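Local coordinates for protein catalase (Bacillus pumilus, PDB 4QOL) that breaks down hydrogen peroxide to water and oxygen as a heme catalase, and also shows peroxidase-like reactivity towards phenolic substrates, at residues L321-E326 / P397-S402; I325-S328 / L333-R336; E329-Q334 / Q414-P419. All blocks are in the same frame, centred on the assembly; numbering follows the deposited sequence.

Contact 1: L321-E326 / P397-S402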
loop_
_atom_site.group_PDB
_atom_site.type_symbol
_atom_site.label_atom_id
_atom_site.label_comp_id
_atom_site.label_asym_id
_atom_site.label_seq_id
_atom_site.Cartn_x
_atom_site.Cartn_y
_atom_site.Cartn_z
ATOM N N LEU A 321 22.101 11.411 -11.022
ATOM C CA LEU A 321 23.276 12.028 -11.678
ATOM C C LEU A 321 24.409 12.118 -10.683
ATOM O O LEU A 321 24.153 12.113 -9.469
ATOM C CB LEU A 321 22.853 13.400 -12.171
ATOM C CG LEU A 321 21.800 13.421 -13.279
ATOM C CD1 LEU A 321 21.037 14.732 -13.360
ATOM C CD2 LEU A 321 22.399 13.076 -14.621
ATOM N N VAL A 322 25.641 12.207 -11.166
ATOM C CA VAL A 322 26.802 12.262 -10.319
ATOM C C VAL A 322 27.566 13.539 -10.665
ATOM O O VAL A 322 27.331 14.103 -11.759
ATOM C CB VAL A 322 27.695 11.015 -10.420
ATOM C CG1 VAL A 322 26.998 9.797 -9.790
ATOM C CG2 VAL A 322 28.107 10.711 -11.837
ATOM N N PRO A 323 28.387 14.014 -9.734
ATOM C CA PRO A 323 29.070 15.258 -9.980
ATOM C C PRO A 323 29.816 15.226 -11.292
ATOM O O PRO A 323 30.544 14.258 -11.579
ATOM C CB PRO A 323 30.015 15.375 -8.751
ATOM C CG PRO A 323 29.298 14.674 -7.680
ATOM C CD PRO A 323 28.683 13.499 -8.377
ATOM N N GLY A 324 29.610 16.293 -12.088
ATOM C CA GLY A 324 30.164 16.388 -13.462
ATOM C C GLY A 324 29.232 15.997 -14.589
ATOM O O GLY A 324 29.531 16.182 -15.752
ATOM N N ILE A 325 28.086 15.401 -14.225
ATOM C CA ILE A 325 27.065 15.035 -15.223
ATOM C C ILE A 325 25.729 15.558 -14.768
ATOM O O ILE A 325 25.267 15.223 -13.667
ATOM C CB ILE A 325 26.973 13.522 -15.365
ATOM C CG1 ILE A 325 28.337 12.875 -15.652
ATOM C CG2 ILE A 325 26.040 13.145 -16.518
ATOM C CD1 ILE A 325 28.405 11.355 -15.746
ATOM N N GLU A 326 25.146 16.417 -15.593
ATOM C CA GLU A 326 23.938 17.156 -15.258
ATOM C C GLU A 326 22.857 17.005 -16.339
ATOM O O GLU A 326 23.155 16.647 -17.470
ATOM C CB GLU A 326 24.286 18.623 -15.034
ATOM C CG GLU A 326 25.116 18.770 -13.758
ATOM C CD GLU A 326 25.530 20.158 -13.397
ATOM O OE1 GLU A 326 24.878 21.109 -13.849
ATOM O OE2 GLU A 326 26.510 20.275 -12.602
ATOM N N PRO A 397 30.372 21.816 0.054
ATOM C CA PRO A 397 30.218 22.665 -1.113
ATOM C C PRO A 397 31.113 22.309 -2.296
ATOM O O PRO A 397 30.808 22.724 -3.424
ATOM C CB PRO A 397 30.518 24.065 -0.581
ATOM C CG PRO A 397 31.292 23.858 0.683
ATOM C CD PRO A 397 30.829 22.553 1.251
ATOM N N HIS A 398 32.118 21.460 -2.107
ATOM C CA HIS A 398 32.840 20.918 -3.269
ATOM C C HIS A 398 31.876 20.193 -4.240
ATOM O O HIS A 398 32.216 20.009 -5.398
ATOM C CB HIS A 398 33.947 19.950 -2.875
ATOM C CG HIS A 398 34.782 19.475 -4.046
ATOM N ND1 HIS A 398 34.847 18.150 -4.439
ATOM C CD2 HIS A 398 35.559 20.163 -4.923
ATOM C CE1 HIS A 398 35.649 18.040 -5.489
ATOM N NE2 HIS A 398 36.090 19.248 -5.806
ATOM N N TYR A 399 30.751 19.724 -3.747
ATOM C CA TYR A 399 29.870 18.910 -4.590
ATOM C C TYR A 399 28.663 19.662 -5.135
ATOM O O TYR A 399 27.699 19.026 -5.599
ATOM C CB TYR A 399 29.445 17.683 -3.832
ATOM C CG TYR A 399 30.597 16.747 -3.654
ATOM C CD1 TYR A 399 30.996 15.949 -4.687
ATOM C CD2 TYR A 399 31.334 16.711 -2.475
ATOM C CE1 TYR A 399 32.064 15.103 -4.563
ATOM C CE2 TYR A 399 32.395 15.852 -2.334
ATOM C CZ TYR A 399 32.761 15.058 -3.372
ATOM O OH TYR A 399 33.806 14.184 -3.278
ATOM N N LYS A 400 28.697 20.993 -5.107
ATOM C CA LYS A 400 27.654 21.775 -5.729
ATOM C C LYS A 400 27.624 21.482 -7.230
ATOM O O LYS A 400 28.651 21.273 -7.861
ATOM C CB LYS A 400 27.846 23.285 -5.471
ATOM C CG LYS A 400 27.342 23.687 -4.085
ATOM C CD LYS A 400 27.194 25.194 -3.949
ATOM C CE LYS A 400 25.882 25.671 -4.588
ATOM N NZ LYS A 400 25.742 27.165 -4.527
ATOM N N GLU A 401 26.424 21.509 -7.787
ATOM C CA GLU A 401 26.250 21.436 -9.200
ATOM C C GLU A 401 26.480 22.798 -9.858
ATOM O O GLU A 401 26.606 23.848 -9.178
ATOM C CB GLU A 401 24.874 20.891 -9.570
ATOM C CG GLU A 401 23.699 21.803 -9.280
ATOM C CD GLU A 401 22.562 21.110 -8.538
ATOM O OE1 GLU A 401 22.013 20.146 -9.099
ATOM O OE2 GLU A 401 22.199 21.551 -7.405
ATOM N N SER A 402 26.550 22.787 -11.186
ATOM C CA SER A 402 26.731 24.005 -11.968
ATOM C C SER A 402 25.520 24.914 -11.875
ATOM O O SER A 402 24.471 24.485 -11.366
ATOM C CB SER A 402 27.056 23.696 -13.447
ATOM O OG SER A 402 25.878 23.356 -14.243
#
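The backbone N of Ser-402 donates to Glu-326 OE2 at 2.9 Å in a nearly straight bond, with an N-H...O angle of 175°. Through this bond the loop that follows helix 331-348 in the catalase fold is fixed to strand 325-327, a short edge strand whose backbone pairs with strand 202-205. The amide meets OE2 on its syn side, 19° out of the carboxylate plane, and this sound bond would help to fix the carboxylate's turn. The second oxygen of the same carboxylate takes the hydroxyl: Ser-402 OG lies 2.5 Å from Glu-326 OE1, a very short bond whose exact length is doubtful. One serine thus addresses both oxygens of the glutamate. Glu-326 can span the distance because its chain runs straight beyond CG, with chi2 at 180°.

Next to this grip, Glu-401 CB rests 3.5 Å from Glu-326 OE2, while its own carboxylate is turned almost perpendicular to that of Glu-326. The two acidic groups do not touch, and Glu-401 OE2 instead forms a salt bridge with Arg-413 of the third subunit. Ser-402 O is hydrogen-bonded to Arg-24 of the second subunit, so the loop is held between neighbouring chains of the tetramer.

The apolar part of the contact is small. It forms beside a type II beta turn from Val-322 to Ile-325, closed by a bond from Ile-325 N to Val-322 O; Gly-324 adopts the positive phi that this turn needs. Pro-323, at the second position of the turn, presents its ring to Tyr-399, meeting the edge of the phenol near its plane. His-398 ND1 sits over one face of that phenol, offset toward the rim. The nearest atoms of the proline-tyrosine pair are Pro-323 CG and Tyr-399 CD1, 3.7 Å apart.

Contact 2: I325-S328 / L333-R336. With HEM (protoporphyrin IX containing Fe), chain E.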
loop_
_atom_site.group_PDB
_atom_site.type_symbol
_atom_site.label_atom_id
_atom_site.label_comp_id
_atom_site.label_asym_id
_atom_site.label_seq_id
_atom_site.Cartn_x
_atom_site.Cartn_y
_atom_site.Cartn_z
ATOM N N ILE A 325 28.086 15.401 -14.225
ATOM C CA ILE A 325 27.065 15.035 -15.223
ATOM C C ILE A 325 25.729 15.558 -14.768
ATOM O O ILE A 325 25.267 15.223 -13.667
ATOM C CB ILE A 325 26.973 13.522 -15.365
ATOM C CG1 ILE A 325 28.337 12.875 -15.652
ATOM C CG2 ILE A 325 26.040 13.145 -16.518
ATOM C CD1 ILE A 325 28.405 11.355 -15.746
ATOM N N GLU A 326 25.146 16.417 -15.593
ATOM C CA GLU A 326 23.938 17.156 -15.258
ATOM C C GLU A 326 22.857 17.005 -16.339
ATOM O O GLU A 326 23.155 16.647 -17.470
ATOM C CB GLU A 326 24.286 18.623 -15.034
ATOM C CG GLU A 326 25.116 18.770 -13.758
ATOM C CD GLU A 326 25.530 20.158 -13.397
ATOM O OE1 GLU A 326 24.878 21.109 -13.849
ATOM O OE2 GLU A 326 26.510 20.275 -12.602
ATOM N N ALA A 327 21.603 17.293 -15.960
ATOM C CA ALA A 327 20.507 17.321 -16.949
ATOM C C ALA A 327 20.721 18.460 -17.915
ATOM O O ALA A 327 21.328 19.499 -17.565
ATOM C CB ALA A 327 19.156 17.454 -16.245
ATOM N N SER A 328 20.294 18.315 -19.138
ATOM C CA SER A 328 20.075 19.466 -19.957
ATOM C C SER A 328 18.641 19.967 -19.756
ATOM O O SER A 328 17.775 19.282 -19.138
ATOM C CB SER A 328 20.297 19.155 -21.420
ATOM O OG SER A 328 19.212 18.395 -21.997
ATOM N N LEU A 333 13.278 15.102 -20.880
ATOM C CA LEU A 333 14.169 14.731 -19.731
ATOM C C LEU A 333 13.697 15.344 -18.410
ATOM O O LEU A 333 13.652 14.658 -17.384
ATOM C CB LEU A 333 15.581 15.131 -20.012
ATOM C CG LEU A 333 16.596 14.942 -18.878
ATOM C CD1 LEU A 333 16.677 13.500 -18.420
ATOM C CD2 LEU A 333 17.984 15.437 -19.371
ATOM N N GLN A 334 13.334 16.604 -18.445
ATOM C CA GLN A 334 12.935 17.259 -17.227
ATOM C C GLN A 334 11.830 16.514 -16.452
ATOM O O GLN A 334 11.896 16.399 -15.245
ATOM C CB GLN A 334 12.550 18.720 -17.483
ATOM C CG GLN A 334 13.692 19.589 -17.995
ATOM C CD GLN A 334 14.577 20.162 -16.924
ATOM O OE1 GLN A 334 14.090 20.751 -15.966
ATOM N NE2 GLN A 334 15.857 19.967 -17.047
ATOM N N GLY A 335 10.804 16.079 -17.147
ATOM C CA GLY A 335 9.755 15.317 -16.526
ATOM C C GLY A 335 10.223 13.993 -15.978
ATOM O O GLY A 335 9.710 13.511 -14.955
ATOM N N ARG A 336 11.110 13.338 -16.708
ATOM C CA ARG A 336 11.644 12.016 -16.265
ATOM C C ARG A 336 12.312 12.124 -14.964
ATOM O O ARG A 336 12.282 11.231 -14.137
ATOM C CB ARG A 336 12.607 11.445 -17.328
ATOM C CG ARG A 336 11.971 11.123 -18.680
ATOM C CD ARG A 336 13.009 10.606 -19.687
ATOM N NE ARG A 336 13.434 9.232 -19.320
ATOM C CZ ARG A 336 14.561 8.658 -19.686
ATOM N NH1 ARG A 336 15.406 9.325 -20.392
ATOM N NH2 ARG A 336 14.842 7.414 -19.338
HETATM C CHA HEM E . 10.777 2.934 -17.369
HETATM C CHB HEM E . 8.502 7.218 -17.375
HETATM C CHC HEM E . 10.922 8.402 -21.563
HETATM C CHD HEM E . 13.608 4.409 -20.995
HETATM C C1A HEM E . 9.929 3.980 -17.040
HETATM C C2A HEM E . 9.003 3.989 -15.947
HETATM C C3A HEM E . 8.370 5.194 -15.951
HETATM C C4A HEM E . 8.899 5.927 -17.029
HETATM C CMA HEM E . 7.371 5.803 -15.011
HETATM C CAA HEM E . 8.838 2.868 -14.972
HETATM C CBA HEM E . 10.117 2.870 -14.109
HETATM C CGA HEM E . 10.023 1.927 -12.969
HETATM O O1A HEM E . 11.072 1.650 -12.352
HETATM O O2A HEM E . 8.917 1.502 -12.562
HETATM C C1B HEM E . 8.985 7.863 -18.548
HETATM C C2B HEM E . 8.530 9.162 -18.939
HETATM C C3B HEM E . 9.170 9.501 -20.102
HETATM C C4B HEM E . 10.096 8.403 -20.419
HETATM C CMB HEM E . 7.525 9.982 -18.171
HETATM C CAB HEM E . 9.085 10.732 -20.890
HETATM C CBB HEM E . 8.527 11.816 -20.345
HETATM C C1C HEM E . 11.878 7.406 -21.764
HETATM C C2C HEM E . 12.957 7.545 -22.606
HETATM C C3C HEM E . 13.696 6.411 -22.464
HETATM C C4C HEM E . 13.114 5.596 -21.465
HETATM C CMC HEM E . 13.155 8.705 -23.558
HETATM C CAC HEM E . 14.963 6.166 -23.066
HETATM C CBC HEM E . 15.698 7.217 -23.386
HETATM C C1D HEM E . 13.005 3.710 -19.939
HETATM C C2D HEM E . 13.501 2.402 -19.514
HETATM C C3D HEM E . 12.715 1.956 -18.529
HETATM C C4D HEM E . 11.733 3.019 -18.342
HETATM C CMD HEM E . 14.683 1.732 -20.150
HETATM C CAD HEM E . 12.832 0.667 -17.755
HETATM C CBD HEM E . 13.913 0.908 -16.677
HETATM C CGD HEM E . 14.018 -0.406 -15.962
HETATM O O1D HEM E . 14.723 -1.266 -16.478
HETATM O O2D HEM E . 13.414 -0.624 -14.877
HETATM N NA HEM E . 9.883 5.212 -17.699
HETATM N NB HEM E . 9.900 7.484 -19.460
HETATM N NC HEM E . 12.012 6.257 -21.016
HETATM N ND HEM E . 11.945 4.058 -19.217
HETATM FE FE HEM E . 10.965 5.703 -19.339
#
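Ala-327 and Ser-328 meet the first turn of helix 331-348 through one leucine methyl and one glutamine amide. In the apolar part, Leu-333 CD2 approaches Ala-327 CB to 3.9 Å and continues over the backbone of the next residue, reaching Ser-328 N at 3.7 Å. That buried N-H has no hydrogen-bond partner in the model. The leucine has CG anti to its own N (chi1 174°), which carries the isobutyl group across to the strand.

The polar part is a single bond: Gln-334 NE2 donates to Ser-328 O at 2.9 Å. It is bent, with an N-H...O angle of 146°, and the donor stands 33° off the carbonyl plane although the oxygen lies close to the plane of the amide. A bend at chi2 brings the glutamine amide back to the strand's end, while Gln-334 OE1 accepts from Ser-32 N of the fourth subunit. Ser-328 OG is bonded to Thr-201 O.

This is the strand-to-helix connection of the catalase fold, in which the edge strand of the antiparallel sheet leads into the long helix that runs past the heme. The heme contacts come from Arg-336. Its aliphatic part crosses pyrrole B, with Arg-336 CG 3.5 Å from HEM C3B, and its guanidinium lies flat on pyrrole C, centred on HEM C2C. The closest approach is Arg-336 NH2 to HEM C4C at 3.3 Å. Hydrogen bonds to His-200, Val-128 O and Tyr-340 OH fix the guanidinium; the last is consistent with the proximal arginine-tyrosine pair of heme catalases.

Contact 3: E329-Q334 / Q414-P419. With HEM (protoporphyrin IX containing Fe), chain E.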
loop_
_atom_site.group_PDB
_atom_site.type_symbol
_atom_site.label_atom_id
_atom_site.label_comp_id
_atom_site.label_asym_id
_atom_site.label_seq_id
_atom_site.Cartn_x
_atom_site.Cartn_y
_atom_site.Cartn_z
ATOM N N GLU A 329 18.366 21.057 -20.457
ATOM C CA GLU A 329 17.042 21.687 -20.527
ATOM C C GLU A 329 15.941 20.933 -21.302
ATOM O O GLU A 329 14.784 21.341 -21.282
ATOM C CB GLU A 329 17.281 23.110 -21.059
ATOM C CG GLU A 329 18.197 23.102 -22.289
ATOM C CD GLU A 329 19.794 23.248 -22.095
ATOM O OE1 GLU A 329 20.528 22.783 -21.183
ATOM O OE2 GLU A 329 20.432 23.833 -23.019
ATOM N N ASP A 330 16.285 19.810 -21.911
ATOM C CA ASP A 330 15.363 18.985 -22.694
ATOM C C ASP A 330 14.055 18.750 -21.865
ATOM O O ASP A 330 14.160 18.218 -20.778
ATOM C CB ASP A 330 16.148 17.708 -23.021
ATOM C CG ASP A 330 15.313 16.594 -23.722
ATOM O OD1 ASP A 330 14.142 16.435 -23.383
ATOM O OD2 ASP A 330 15.929 15.778 -24.444
ATOM N N LYS A 331 12.864 19.112 -22.412
ATOM C CA LYS A 331 11.697 19.205 -21.605
ATOM C C LYS A 331 11.109 17.773 -21.364
ATOM O O LYS A 331 10.303 17.607 -20.478
ATOM C CB LYS A 331 10.592 20.056 -22.243
ATOM C CG LYS A 331 10.956 21.521 -22.446
ATOM C CD LYS A 331 9.781 22.289 -23.064
ATOM C CE LYS A 331 10.249 23.632 -23.583
ATOM N NZ LYS A 331 9.106 24.334 -24.190
ATOM N N LEU A 332 11.524 16.833 -22.206
ATOM C CA LEU A 332 11.145 15.413 -22.041
ATOM C C LEU A 332 11.975 14.852 -20.858
ATOM O O LEU A 332 11.379 14.340 -19.881
ATOM C CB LEU A 332 11.423 14.688 -23.359
ATOM C CG LEU A 332 10.841 13.258 -23.380
ATOM C CD1 LEU A 332 9.320 13.294 -23.501
ATOM C CD2 LEU A 332 11.504 12.535 -24.507
ATOM N N LEU A 333 13.278 15.102 -20.880
ATOM C CA LEU A 333 14.169 14.731 -19.731
ATOM C C LEU A 333 13.697 15.344 -18.410
ATOM O O LEU A 333 13.652 14.658 -17.384
ATOM C CB LEU A 333 15.581 15.131 -20.012
ATOM C CG LEU A 333 16.596 14.942 -18.878
ATOM C CD1 LEU A 333 16.677 13.500 -18.420
ATOM C CD2 LEU A 333 17.984 15.437 -19.371
ATOM N N GLN A 334 13.334 16.604 -18.445
ATOM C CA GLN A 334 12.935 17.259 -17.227
ATOM C C GLN A 334 11.830 16.514 -16.452
ATOM O O GLN A 334 11.896 16.399 -15.245
ATOM C CB GLN A 334 12.550 18.720 -17.483
ATOM C CG GLN A 334 13.692 19.589 -17.995
ATOM C CD GLN A 334 14.577 20.162 -16.924
ATOM O OE1 GLN A 334 14.090 20.751 -15.966
ATOM N NE2 GLN A 334 15.857 19.967 -17.047
ATOM N N GLN A 414 5.189 27.051 -23.845
ATOM C CA GLN A 414 5.395 27.359 -25.234
ATOM C C GLN A 414 6.361 26.363 -25.867
ATOM O O GLN A 414 7.421 26.066 -25.307
ATOM C CB GLN A 414 6.031 28.781 -25.294
ATOM C CG GLN A 414 6.254 29.409 -26.657
ATOM C CD GLN A 414 7.012 30.750 -26.468
ATOM O OE1 GLN A 414 6.910 31.394 -25.415
ATOM N NE2 GLN A 414 7.789 31.136 -27.459
ATOM N N LYS A 415 6.068 25.959 -27.089
ATOM C CA LYS A 415 6.934 25.030 -27.822
ATOM C C LYS A 415 8.282 25.614 -28.098
ATOM O O LYS A 415 8.429 26.825 -28.229
ATOM C CB LYS A 415 6.214 24.559 -29.124
ATOM C CG LYS A 415 6.886 23.378 -29.817
ATOM C CD LYS A 415 6.513 23.286 -31.289
ATOM C CE LYS A 415 5.070 22.911 -31.479
ATOM N NZ LYS A 415 4.831 22.690 -32.937
ATOM N N ILE A 416 9.317 24.770 -28.081
ATOM C CA ILE A 416 10.617 25.204 -28.471
ATOM C C ILE A 416 10.608 25.850 -29.869
ATOM O O ILE A 416 9.754 25.567 -30.750
ATOM C CB ILE A 416 11.656 24.053 -28.535
ATOM C CG1 ILE A 416 11.136 22.907 -29.448
ATOM C CG2 ILE A 416 11.982 23.545 -27.137
ATOM C CD1 ILE A 416 12.235 22.025 -29.940
ATOM N N GLU A 417 11.583 26.731 -30.060
ATOM C CA GLU A 417 11.860 27.245 -31.401
ATOM C C GLU A 417 12.539 26.197 -32.239
ATOM O O GLU A 417 13.051 25.210 -31.723
ATOM C CB GLU A 417 12.751 28.499 -31.307
ATOM C CG GLU A 417 12.040 29.624 -30.554
ATOM C CD GLU A 417 10.944 30.352 -31.331
ATOM O OE1 GLU A 417 10.520 31.414 -30.803
ATOM O OE2 GLU A 417 10.480 29.880 -32.432
ATOM N N LYS A 418 12.528 26.409 -33.534
ATOM C CA LYS A 418 13.113 25.472 -34.505
ATOM C C LYS A 418 12.693 24.000 -34.294
ATOM O O LYS A 418 13.553 23.129 -34.312
ATOM C CB LYS A 418 14.641 25.520 -34.496
ATOM C CG LYS A 418 15.294 26.904 -34.525
ATOM C CD LYS A 418 16.840 26.741 -34.402
ATOM C CE LYS A 418 17.473 26.547 -33.021
ATOM N NZ LYS A 418 18.980 26.541 -33.114
ATOM N N PRO A 419 11.399 23.727 -34.270
ATOM C CA PRO A 419 11.028 22.306 -34.034
ATOM C C PRO A 419 11.401 21.422 -35.181
ATOM O O PRO A 419 11.735 20.255 -34.936
ATOM C CB PRO A 419 9.506 22.349 -33.895
ATOM C CG PRO A 419 9.068 23.637 -34.551
ATOM C CD PRO A 419 10.216 24.602 -34.267
HETATM C CHA HEM E . 10.777 2.934 -17.369
HETATM C CHB HEM E . 8.502 7.218 -17.375
HETATM C CHC HEM E . 10.922 8.402 -21.563
HETATM C CHD HEM E . 13.608 4.409 -20.995
HETATM C C1A HEM E . 9.929 3.980 -17.040
HETATM C C2A HEM E . 9.003 3.989 -15.947
HETATM C C3A HEM E . 8.370 5.194 -15.951
HETATM C C4A HEM E . 8.899 5.927 -17.029
HETATM C CMA HEM E . 7.371 5.803 -15.011
HETATM C CAA HEM E . 8.838 2.868 -14.972
HETATM C CBA HEM E . 10.117 2.870 -14.109
HETATM C CGA HEM E . 10.023 1.927 -12.969
HETATM O O1A HEM E . 11.072 1.650 -12.352
HETATM O O2A HEM E . 8.917 1.502 -12.562
HETATM C C1B HEM E . 8.985 7.863 -18.548
HETATM C C2B HEM E . 8.530 9.162 -18.939
HETATM C C3B HEM E . 9.170 9.501 -20.102
HETATM C C4B HEM E . 10.096 8.403 -20.419
HETATM C CMB HEM E . 7.525 9.982 -18.171
HETATM C CAB HEM E . 9.085 10.732 -20.890
HETATM C CBB HEM E . 8.527 11.816 -20.345
HETATM C C1C HEM E . 11.878 7.406 -21.764
HETATM C C2C HEM E . 12.957 7.545 -22.606
HETATM C C3C HEM E . 13.696 6.411 -22.464
HETATM C C4C HEM E . 13.114 5.596 -21.465
HETATM C CMC HEM E . 13.155 8.705 -23.558
HETATM C CAC HEM E . 14.963 6.166 -23.066
HETATM C CBC HEM E . 15.698 7.217 -23.386
HETATM C C1D HEM E . 13.005 3.710 -19.939
HETATM C C2D HEM E . 13.501 2.402 -19.514
HETATM C C3D HEM E . 12.715 1.956 -18.529
HETATM C C4D HEM E . 11.733 3.019 -18.342
HETATM C CMD HEM E . 14.683 1.732 -20.150
HETATM C CAD HEM E . 12.832 0.667 -17.755
HETATM C CBD HEM E . 13.913 0.908 -16.677
HETATM C CGD HEM E . 14.018 -0.406 -15.962
HETATM O O1D HEM E . 14.723 -1.266 -16.478
HETATM O O2D HEM E . 13.414 -0.624 -14.877
HETATM N NA HEM E . 9.883 5.212 -17.699
HETATM N NB HEM E . 9.900 7.484 -19.460
HETATM N NC HEM E . 12.012 6.257 -21.016
HETATM N ND HEM E . 11.945 4.058 -19.217
HETATM FE FE HEM E . 10.965 5.703 -19.339
HETATM O O HOH W 1 7.305 25.475 -22.224
#
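The N-terminal end of the heme-side helix 331-348 of the catalase fold meets the linker that leads to the C-terminal helices, and Lys-331 carries the contact by reaching out to Gln-414 and Ile-416. The lysine chain is extended from CG to its end, with chi2 at -179°, so that the ammonium arrives at the linker backbone. There Lys-331 NZ comes within 2.7 Å of Gln-414 O, but the angle is too poor for a hydrogen bond. A water makes the connection instead: it accepts from Lys-331 NZ at 2.9 Å and from Gln-414 N at 3.1 Å, bridging the two segments. Lys-331 NZ also donates to the backbone O of His-28 of the fourth subunit, a residue that packs on Gln-414 and Ile-416 as well. The lysine therefore joins helix, linker and a neighbouring chain.

The methylenes take part as well. Lys-331 CE touches Ile-416 CG2 at 4.0 Å, the lysine and isoleucine chains lying antiparallel where they meet.

Behind the lysine, Asp-330 is the N-cap of the helix. Its OD1 receives a nearly straight bond from Leu-333 N, with an N-H...O angle of 170°, the amide coming from above the carboxylate plane. The second bond, from Leu-332 N, is weak. Both helix-start amides are thus answered by one oxygen, while Asp-330 OD2 is bonded to ND1 of His-200, the histidine that also holds Arg-336.

Leu-332 belongs to the heme pocket itself, turned to the cofactor while Lys-331 turns to the linker. It packs against the vinyl group of pyrrole B, where Leu-332 CD1 lies 3.6 Å from HEM CBB.

Overall arrangement
Along the chain, 321-326 comes first and runs through strand 325-327 into helix 331-348. Contacts 1 and 2 both start from this strand and share Ile-325 and Glu-326. Contact 2 closes the shortest loop, only four residues between strand and helix. This short connection is the early part of the 70-residue excursion closed by contact 1, which brings the segment after the helix back to the strand. Contact 3 starts at the helix N terminus and closes a 79-residue loop ending beyond 397-402, so contacts 1 and 3 cross. Contacts 2 and 3 share Leu-333 and Gln-334 and both reach the heme. Together they tie sheet edge, heme-side helix and the linker toward the C-terminal helices.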